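Phenol hydroxylase component phO (Pseudomonas stutzeri, PDB 3U52) probably serves, as a small component of a multicomponent phenol hydroxylase, in the bacterial oxidation of phenol. Local coordinates at residues E[48-51]-E[52-56]. Sequence-based numbering, arbitrary orientation.
Sequences MTFS and ALVDE
Thr49 is the N-cap of helix 50-62, in a local contact at the start of the helix, where the first turn packs against strand 102-107 through Leu104. The capping hydrogen bond runs from Ala52 N to Thr49 OG1 over 3.1 Å. A chi1 of 60° sets the hydroxyl between its own backbone N and carbonyl carbon, facing the start of the helix. Thr49 O meanwhile accepts from Leu53 N at 3.1 Å, and the i to i+4 backbone hydrogen bonds continue from Val54 N to Phe50 O and from Asp55 N to Ser51 O. Replacing Thr49 with a valine would probably leave the Ala52 amide without its side-chain acceptor, so that the first turn loses its cap. On the buried side, Leu53 CD2 lies over one face of the Phe50 ring, offset toward its rim, 4.2 Å from Phe50 CE2, while Val54 CG2 approaches Phe50 CE1 obliquely at 3.8 Å. Trp78 meets the same ring edge-to-face. The Met48 chain bends at chi3 (-57°), bringing CE to 3.9 Å from Ala52 CB. Ser51 OG is hydrogen-bonded to Ala89 O, outside the helix. Polar capping thus satisfies an amide that precedes the regular helical bonding, while Phe50 and Leu53, buried against Leu104, hold the same turn on the sheet.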
loop_
_atom_site.group_PDB
_atom_site.type_symbol
_atom_site.label_atom_id
_atom_site.label_comp_id
_atom_site.label_asym_id
_atom_site.label_seq_id
_atom_site.Cartn_x
_atom_site.Cartn_y
_atom_site.Cartn_z
ATOM N N MET E 48 1.336 66.571 -6.662
ATOM C CA MET E 48 0.304 66.606 -7.703
ATOM C C MET E 48 -0.934 67.310 -7.147
ATOM O O MET E 48 -1.130 67.346 -5.942
ATOM C CB MET E 48 -0.024 65.212 -8.232
ATOM C CG MET E 48 -0.974 64.397 -7.345
ATOM S SD MET E 48 -1.228 62.679 -7.896
ATOM C CE MET E 48 -1.839 62.834 -9.549
ATOM N N THR E 49 -1.734 67.900 -8.019
ATOM C CA THR E 49 -2.908 68.653 -7.556
ATOM C C THR E 49 -4.048 67.673 -7.273
ATOM O O THR E 49 -4.087 66.581 -7.823
ATOM C CB THR E 49 -3.386 69.684 -8.616
ATOM O OG1 THR E 49 -3.733 69.007 -9.828
ATOM C CG2 THR E 49 -2.296 70.708 -8.943
ATOM N N PHE E 50 -4.984 68.071 -6.430
ATOM C CA PHE E 50 -6.167 67.260 -6.205
ATOM C C PHE E 50 -6.896 66.947 -7.510
ATOM O O PHE E 50 -7.374 65.833 -7.672
ATOM C CB PHE E 50 -7.111 67.870 -5.170
ATOM C CG PHE E 50 -8.056 66.855 -4.575
ATOM C CD1 PHE E 50 -9.260 66.540 -5.222
ATOM C CD2 PHE E 50 -7.709 66.156 -3.420
ATOM C CE1 PHE E 50 -10.138 65.562 -4.698
ATOM C CE2 PHE E 50 -8.566 65.194 -2.901
ATOM C CZ PHE E 50 -9.782 64.899 -3.543
ATOM N N SER E 51 -6.974 67.889 -8.455
ATOM C CA SER E 51 -7.675 67.614 -9.712
ATOM C C SER E 51 -6.902 66.639 -10.604
ATOM O O SER E 51 -7.519 65.864 -11.350
ATOM C CB SER E 51 -8.042 68.908 -10.461
ATOM O OG SER E 51 -6.849 69.626 -10.791
ATOM N N ALA E 52 -5.566 66.643 -10.528
ATOM C CA ALA E 52 -4.754 65.634 -11.245
ATOM C C ALA E 52 -4.970 64.202 -10.666
ATOM O O ALA E 52 -5.061 63.238 -11.426
ATOM C CB ALA E 52 -3.267 66.012 -11.241
ATOM N N LEU E 53 -5.076 64.090 -9.339
ATOM C CA LEU E 53 -5.372 62.809 -8.664
ATOM C C LEU E 53 -6.669 62.206 -9.186
ATOM O O LEU E 53 -6.708 61.037 -9.574
ATOM C CB LEU E 53 -5.468 62.989 -7.157
ATOM C CG LEU E 53 -6.041 61.786 -6.385
ATOM C CD1 LEU E 53 -4.974 60.672 -6.305
ATOM C CD2 LEU E 53 -6.504 62.241 -4.996
ATOM N N VAL E 54 -7.713 63.026 -9.230
ATOM C CA VAL E 54 -8.984 62.624 -9.778
ATOM C C VAL E 54 -8.906 62.250 -11.237
ATOM O O VAL E 54 -9.283 61.121 -11.589
ATOM C CB VAL E 54 -10.025 63.714 -9.576
ATOM C CG1 VAL E 54 -11.272 63.396 -10.368
ATOM C CG2 VAL E 54 -10.296 63.874 -8.097
ATOM N N ASP E 55 -8.420 63.147 -12.100
ATOM C CA ASP E 55 -8.452 62.856 -13.541
ATOM C C ASP E 55 -7.418 61.850 -14.019
ATOM O O ASP E 55 -7.677 61.131 -14.969
ATOM C CB ASP E 55 -8.371 64.128 -14.412
ATOM C CG ASP E 55 -9.440 65.176 -14.051
ATOM O OD1 ASP E 55 -10.598 64.788 -13.709
ATOM O OD2 ASP E 55 -9.113 66.400 -14.146
ATOM N N GLU E 56 -6.244 61.809 -13.405
ATOM C CA GLU E 56 -5.191 60.920 -13.894
ATOM C C GLU E 56 -5.181 59.533 -13.215
ATOM O O GLU E 56 -4.718 58.554 -13.810
ATOM C CB GLU E 56 -3.790 61.559 -13.743
ATOM C CG GLU E 56 -3.542 62.927 -14.445
ATOM C CD GLU E 56 -2.148 63.490 -14.112
ATOM O OE1 GLU E 56 -1.855 64.663 -14.456
ATOM O OE2 GLU E 56 -1.336 62.753 -13.497
#